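Local coordinates for protein D-threo-3-hydroxyaspartate dehydratase (Delftia, PDB 3WQD) that catalyses the pyridoxal-phosphate-dependent deamination of D-threo-3-hydroxyaspartate to oxaloacetate and ammonia, and also dehydrates D-serine and related hydroxyaspartates, at residues Gly177-His182 against Pro221-Gly226; Leu48-Lys53 against Ala67-Ile72. One frame throughout, in Å; residues are numbered along the deposited sequence.

Interaction 1 of 2, residues Gly177-His182 against Pro221-Gly226; sequences GGVLTH and PVVSVG. With PLP (pyridoxal-5'-phosphate), chain G; 999 ((3S)-3-hydroxy-D-aspartic acid), chain J.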
loop_
_atom_site.group_PDB
_atom_site.type_symbol
_atom_site.label_atom_id
_atom_site.label_comp_id
_atom_site.label_asym_id
_atom_site.label_seq_id
_atom_site.Cartn_x
_atom_site.Cartn_y
_atom_site.Cartn_z
ATOM N N GLY B 177 5.478 13.487 31.157
ATOM C CA GLY B 177 4.041 13.685 31.173
ATOM C C GLY B 177 3.237 12.458 31.360
ATOM O O GLY B 177 2.005 12.533 31.626
ATOM N N GLY B 178 3.864 11.287 31.299
ATOM C CA GLY B 178 3.062 10.079 31.414
ATOM C C GLY B 178 3.839 8.878 30.871
ATOM O O GLY B 178 5.025 8.907 30.492
ATOM N N VAL B 179 3.121 7.730 30.882
ATOM C CA VAL B 179 3.572 6.447 30.284
ATOM C C VAL B 179 2.475 5.980 29.314
ATOM O O VAL B 179 1.267 6.280 29.474
ATOM C CB VAL B 179 3.810 5.316 31.324
ATOM C CG1 VAL B 179 5.144 5.651 32.068
ATOM C CG2 VAL B 179 2.636 5.228 32.339
ATOM N N LEU B 180 2.864 5.235 28.275
ATOM C CA LEU B 180 1.863 4.678 27.386
ATOM C C LEU B 180 2.306 3.284 26.968
ATOM O O LEU B 180 3.532 2.961 26.940
ATOM C CB LEU B 180 1.624 5.560 26.126
ATOM C CG LEU B 180 2.769 5.492 25.050
ATOM C CD1 LEU B 180 2.192 6.070 23.713
ATOM C CD2 LEU B 180 4.007 6.314 25.428
ATOM N N THR B 181 1.328 2.465 26.587
ATOM C CA THR B 181 1.612 1.149 26.061
ATOM C C THR B 181 0.586 0.837 24.960
ATOM O O THR B 181 -0.553 1.366 25.026
ATOM C CB THR B 181 1.582 0.069 27.193
ATOM O OG1 THR B 181 2.153 -1.129 26.641
ATOM C CG2 THR B 181 0.202 -0.152 27.689
ATOM N N HIS B 182 0.964 -0.088 24.062
ATOM C CA HIS B 182 0.030 -0.600 23.071
ATOM C C HIS B 182 0.120 -2.070 23.047
ATOM O O HIS B 182 1.187 -2.644 22.641
ATOM C CB HIS B 182 0.475 -0.053 21.667
ATOM C CG HIS B 182 -0.206 -0.721 20.489
ATOM N ND1 HIS B 182 -1.615 -0.714 20.301
ATOM C CD2 HIS B 182 0.329 -1.360 19.396
ATOM C CE1 HIS B 182 -1.873 -1.321 19.065
ATOM N NE2 HIS B 182 -0.718 -1.763 18.573
ATOM N N PRO B 221 1.607 11.963 35.248
ATOM C CA PRO B 221 0.123 12.130 35.475
ATOM C C PRO B 221 -0.759 11.323 34.482
ATOM O O PRO B 221 -1.920 11.043 34.797
ATOM C CB PRO B 221 -0.057 13.644 35.358
ATOM C CG PRO B 221 1.157 14.103 34.547
ATOM C CD PRO B 221 2.332 13.224 34.953
ATOM N N VAL B 222 -0.246 11.050 33.268
ATOM C CA VAL B 222 -1.040 10.301 32.330
ATOM C C VAL B 222 -0.601 8.845 32.252
ATOM O O VAL B 222 0.603 8.507 32.205
ATOM C CB VAL B 222 -0.973 10.910 30.879
ATOM C CG1 VAL B 222 -1.568 9.949 29.786
ATOM C CG2 VAL B 222 -1.533 12.328 30.876
ATOM N N VAL B 223 -1.609 7.982 32.201
ATOM C CA VAL B 223 -1.443 6.527 31.955
ATOM C C VAL B 223 -2.285 6.256 30.718
ATOM O O VAL B 223 -3.536 6.291 30.804
ATOM C CB VAL B 223 -1.794 5.645 33.170
ATOM C CG1 VAL B 223 -1.656 4.168 32.781
ATOM C CG2 VAL B 223 -0.880 6.039 34.304
ATOM N N SER B 224 -1.641 5.857 29.594
ATOM C CA SER B 224 -2.386 5.738 28.293
ATOM C C SER B 224 -2.173 4.318 27.790
ATOM O O SER B 224 -1.028 3.812 27.657
ATOM C CB SER B 224 -1.737 6.743 27.360
ATOM O OG SER B 224 -2.354 6.692 26.072
ATOM N N VAL B 225 -3.265 3.593 27.543
ATOM C CA VAL B 225 -3.176 2.223 26.994
ATOM C C VAL B 225 -3.964 2.143 25.695
ATOM O O VAL B 225 -4.793 3.050 25.435
ATOM C CB VAL B 225 -3.705 1.133 27.986
ATOM C CG1 VAL B 225 -2.985 1.294 29.372
ATOM C CG2 VAL B 225 -5.223 1.282 28.183
ATOM N N GLY B 226 -3.810 1.033 24.968
ATOM C CA GLY B 226 -4.863 0.714 24.000
ATOM C C GLY B 226 -4.429 -0.004 22.769
ATOM O O GLY B 226 -3.390 0.285 22.210
HETATM N N1 PLP G . -1.444 3.192 19.882
HETATM C C2 PLP G . -0.320 2.881 19.211
HETATM C C2A PLP G . 1.026 3.296 19.708
HETATM C C3 PLP G . -0.398 2.016 18.057
HETATM O O3 PLP G . 0.704 1.688 17.392
HETATM C C4 PLP G . -1.723 1.628 17.597
HETATM C C4A PLP G . -1.887 0.769 16.456
HETATM C C5 PLP G . -2.852 2.134 18.360
HETATM C C6 PLP G . -2.676 2.871 19.545
HETATM C C5A PLP G . -4.258 1.812 17.870
HETATM O O4P PLP G . -4.513 0.416 17.838
HETATM P P PLP G . -5.835 -0.028 17.014
HETATM O O1P PLP G . -6.984 0.696 17.674
HETATM O O2P PLP G . -5.840 -1.514 17.284
HETATM O O3P PLP G . -5.627 0.372 15.632
HETATM O OD2 999 J . -1.110 -4.001 13.788
HETATM C CG 999 J . -1.732 -2.896 13.870
HETATM O OD1 999 J . -2.587 -2.547 12.994
HETATM C CB 999 J . -1.453 -1.976 15.065
HETATM O OB 999 J . -0.450 -2.654 15.936
HETATM C CA 999 J . -0.929 -0.620 14.660
HETATM N N 999 J . -0.750 0.207 15.860
HETATM C C 999 J . 0.318 -0.687 13.885
HETATM O OXT 999 J . 0.350 -1.069 12.731
HETATM O O 999 J . 1.343 -0.227 14.482
#

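Interaction 2 of 2, residues Leu48-Lys53 against Ala67-Ile72; sequences LRPHVK and AGASGI. With PLP (pyridoxal-5'-phosphate), chain G; 999 ((3S)-3-hydroxy-D-aspartic acid), chain J.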
loop_
_atom_site.group_PDB
_atom_site.type_symbol
_atom_site.label_atom_id
_atom_site.label_comp_id
_atom_site.label_asym_id
_atom_site.label_seq_id
_atom_site.Cartn_x
_atom_site.Cartn_y
_atom_site.Cartn_z
ATOM N N LEU B 48 -10.925 9.075 25.591
ATOM C CA LEU B 48 -10.571 8.347 24.347
ATOM C C LEU B 48 -9.769 9.299 23.499
ATOM O O LEU B 48 -10.181 10.434 23.189
ATOM C CB LEU B 48 -11.889 8.017 23.551
ATOM C CG LEU B 48 -11.570 7.345 22.198
ATOM C CD1 LEU B 48 -10.931 5.980 22.308
ATOM C CD2 LEU B 48 -12.903 7.156 21.411
ATOM N N ARG B 49 -8.537 8.855 23.155
ATOM C CA ARG B 49 -7.590 9.665 22.322
ATOM C C ARG B 49 -7.439 8.827 21.036
ATOM O O ARG B 49 -6.520 7.999 20.918
ATOM C CB ARG B 49 -6.220 9.862 23.000
ATOM C CG ARG B 49 -5.296 10.698 22.165
ATOM C CD ARG B 49 -3.810 10.634 22.640
ATOM N NE ARG B 49 -3.685 11.466 23.855
ATOM C CZ ARG B 49 -3.534 12.783 23.914
ATOM N NH1 ARG B 49 -3.494 13.504 22.784
ATOM N NH2 ARG B 49 -3.509 13.388 25.117
ATOM N N PRO B 50 -8.307 9.058 20.036
ATOM C CA PRO B 50 -8.333 8.140 18.874
ATOM C C PRO B 50 -7.025 8.258 18.110
ATOM O O PRO B 50 -6.388 9.367 17.990
ATOM C CB PRO B 50 -9.507 8.722 18.006
ATOM C CG PRO B 50 -9.733 10.156 18.522
ATOM C CD PRO B 50 -9.361 10.116 20.039
ATOM N N HIS B 51 -6.666 7.134 17.555
ATOM C CA HIS B 51 -5.462 7.092 16.695
ATOM C C HIS B 51 -5.877 7.349 15.265
ATOM O O HIS B 51 -6.547 6.496 14.650
ATOM C CB HIS B 51 -4.698 5.718 16.819
ATOM C CG HIS B 51 -3.282 5.907 16.453
ATOM N ND1 HIS B 51 -2.904 6.691 15.379
ATOM C CD2 HIS B 51 -2.090 5.463 17.083
ATOM C CE1 HIS B 51 -1.532 6.764 15.374
ATOM N NE2 HIS B 51 -1.068 5.973 16.393
ATOM N N VAL B 52 -5.574 8.524 14.742
ATOM C CA VAL B 52 -6.062 8.935 13.431
ATOM C C VAL B 52 -5.216 8.330 12.315
ATOM O O VAL B 52 -5.535 8.548 11.150
ATOM C CB VAL B 52 -6.132 10.513 13.308
ATOM C CG1 VAL B 52 -7.141 11.007 14.343
ATOM C CG2 VAL B 52 -4.776 11.186 13.440
ATOM N N LYS B 53 -4.205 7.519 12.602
ATOM C CA LYS B 53 -3.415 6.971 11.492
ATOM C C LYS B 53 -4.240 6.010 10.638
ATOM O O LYS B 53 -3.878 5.718 9.477
ATOM C CB LYS B 53 -2.180 6.201 11.983
ATOM C CG LYS B 53 -2.517 4.843 12.626
ATOM C CD LYS B 53 -1.229 4.105 13.142
ATOM C CE LYS B 53 -1.521 2.846 13.986
ATOM N NZ LYS B 53 -2.604 2.082 13.443
ATOM N N ALA B 67 -18.123 13.437 18.904
ATOM C CA ALA B 67 -18.666 12.380 19.783
ATOM C C ALA B 67 -18.124 12.363 21.221
ATOM O O ALA B 67 -18.710 11.683 22.085
ATOM C CB ALA B 67 -18.571 11.030 19.199
ATOM N N GLY B 68 -17.034 13.093 21.447
ATOM C CA GLY B 68 -16.484 13.189 22.804
ATOM C C GLY B 68 -14.998 12.894 22.965
ATOM O O GLY B 68 -14.529 12.808 24.151
ATOM N N ALA B 69 -14.248 12.671 21.864
ATOM C CA ALA B 69 -12.815 12.315 22.008
ATOM C C ALA B 69 -12.013 13.491 22.567
ATOM O O ALA B 69 -12.389 14.655 22.422
ATOM C CB ALA B 69 -12.259 11.868 20.648
ATOM N N SER B 70 -10.882 13.195 23.244
ATOM C CA SER B 70 -10.021 14.220 23.867
ATOM C C SER B 70 -8.656 14.058 23.175
ATOM O O SER B 70 -7.832 13.138 23.552
ATOM C CB SER B 70 -9.817 13.831 25.363
ATOM O OG SER B 70 -11.046 13.835 25.997
ATOM N N GLY B 71 -8.346 14.980 22.258
ATOM C CA GLY B 71 -7.035 14.923 21.597
ATOM C C GLY B 71 -7.004 13.774 20.565
ATOM O O GLY B 71 -7.990 13.003 20.392
ATOM N N ILE B 72 -5.820 13.584 19.957
ATOM C CA ILE B 72 -5.645 12.529 19.009
ATOM C C ILE B 72 -4.241 11.912 19.236
ATOM O O ILE B 72 -3.347 12.576 19.826
ATOM C CB ILE B 72 -5.701 13.021 17.520
ATOM C CG1 ILE B 72 -4.616 14.067 17.191
ATOM C CG2 ILE B 72 -7.140 13.514 17.205
ATOM C CD1 ILE B 72 -4.597 14.540 15.705
HETATM N N1 PLP G . -1.444 3.192 19.882
HETATM C C2 PLP G . -0.320 2.881 19.211
HETATM C C2A PLP G . 1.026 3.296 19.708
HETATM C C3 PLP G . -0.398 2.016 18.057
HETATM O O3 PLP G . 0.704 1.688 17.392
HETATM C C4 PLP G . -1.723 1.628 17.597
HETATM C C4A PLP G . -1.887 0.769 16.456
HETATM C C5 PLP G . -2.852 2.134 18.360
HETATM C C6 PLP G . -2.676 2.871 19.545
HETATM C C5A PLP G . -4.258 1.812 17.870
HETATM O O4P PLP G . -4.513 0.416 17.838
HETATM P P PLP G . -5.835 -0.028 17.014
HETATM O O1P PLP G . -6.984 0.696 17.674
HETATM O O2P PLP G . -5.840 -1.514 17.284
HETATM O O3P PLP G . -5.627 0.372 15.632
HETATM O OD2 999 J . -1.110 -4.001 13.788
HETATM C CG 999 J . -1.732 -2.896 13.870
HETATM O OD1 999 J . -2.587 -2.547 12.994
HETATM C CB 999 J . -1.453 -1.976 15.065
HETATM O OB 999 J . -0.450 -2.654 15.936
HETATM C CA 999 J . -0.929 -0.620 14.660
HETATM N N 999 J . -0.750 0.207 15.860
HETATM C C 999 J . 0.318 -0.687 13.885
HETATM O OXT 999 J . 0.350 -1.069 12.731
HETATM O O 999 J . 1.343 -0.227 14.482
HETATM O O HOH W 1 -12.715 11.455 25.718
#

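Interaction 1 of 2, residues Gly177-His182 against Pro221-Gly226
Two neighbouring parallel strands of the TIM-barrel-type domain pair here, Gly-177 to Leu-180 beside Val-222 to Val-225, and their C-terminal ends open into the cofactor site. Gly-178, Val-179 and Leu-180 stand opposite Val-222, Val-223 and Ser-224. The ladder includes Val-179 N to Val-222 O at 2.9 Å and Ser-224 N to Val-179 O at 2.9 Å. Gly-178 has no side chain; a CB there would run into Val-222 O. Val-179 and Val-223 lie side by side and point the same way, with CG2 to CG2 at 4.1 Å, against helix 192-215. That helix belongs to the beta-alpha-beta crossover joining the two strands. On the other face Leu-180 CB meets Ser-224 CB at 3.8 Å, while Ser-224 OG bonds to Glu-242 and Arg-244.

Beyond the strands, His-182 CG is anti to its own N (chi1 168°), which carries the ring onto the cofactor. The imidazole lies nearly parallel to the pyridine but offset, with CE1 3.3 Å from PLP C4. Both nitrogens are used in the ring plane. ND1 donates an almost straight bond (174°) to a lone pair of Gly-226 O, at 2.8 Å. NE2 donates to the hydroxyl OB of the bound (3S)-3-hydroxy-D-aspartic acid at 2.8 Å. A leucine in place of His-182 would probably leave both Gly-226 O and OB without these donors and the ligand hydroxyl less firmly placed.

Interaction 2 of 2, residues Leu48-Lys53 against Ala67-Ile72
Leu-48 to Lys-53 and Ala-67 to Ile-72 are held together first by backbone and water bonds. Ser-70 N donates to Leu-48 O at 2.8 Å, nearly straight at 171°. One water accepts from Leu-48 N, donates to Gly-68 O and also bonds Ser-70 OG, so it bridges the two segments beside that direct bond. Gly-68 ends helix 58-67 in a Schellman motif, with positive phi.

The charged group is Arg-49. CG is anti to the backbone N, and a bend at chi3 (-76°) turns the guanidinium so that its edge meets Ile-72 O. NH1 donates to Ile-72 O at 3.1 Å. The oxygen lies in the guanidinium plane, but NH1 sits above the carbonyl plane and not on a lone pair. Ser-70 O lies over one guanidinium face. Asp-90 and Glu-242 form salt bridges with NH1 and NE, so this buried charge is probably well balanced. At Gly-71 a CB would collide with NH1.

Apolar contacts fill the rest. Pro-50 CD presses on Ala-69 CB at 3.4 Å, closer than usual for two carbons. Val-52 and Ile-72 meet at an oblique angle, CG1 to CG2 at 3.8 Å.

The far end of Leu-48 to Lys-53 reaches the active site. His-51 CD2 approaches PLP C6 at 3.6 Å, and its ND1 accepts from Lys-53 N. Lys-53, inferred to carry the cofactor as a Schiff base, is not linked to it here: NZ is 3.4 Å from PLP C4A, and the ligand N takes its place at C4A, consistent with an external aldimine.

In the fold, helix 58-67 connects the two segments and forms a beta-alpha-beta unit of the TIM-barrel-type domain with strands 47-48 and 72-74. Leu-48 packs on helix 27-44, and Val-52 and Ile-72 rest on Phe-83 of helix 77-85.

Interaction 2 comes first along the chain and closes before interaction 1 opens. Both belong to the alanine-racemase-like, TIM-barrel-type domain. Their centres are 14 Å apart and their nearest atoms about 5 Å, without touching. One parallel sheet joins them: strand 242-243 pairs with strand 47-48, which leads into interaction 2, and with strand 222-225 of interaction 1. Glu-242 binds side chains of both contacts. Both reach the cofactor, with 48-53 bringing the lysine to PLP C4A and 177-182 bringing a histidine against the pyridine. Both also touch the bound hydroxyaspartate, so separate strand ends of one domain build a single active site, which Gln-329 of the second subunit also reaches.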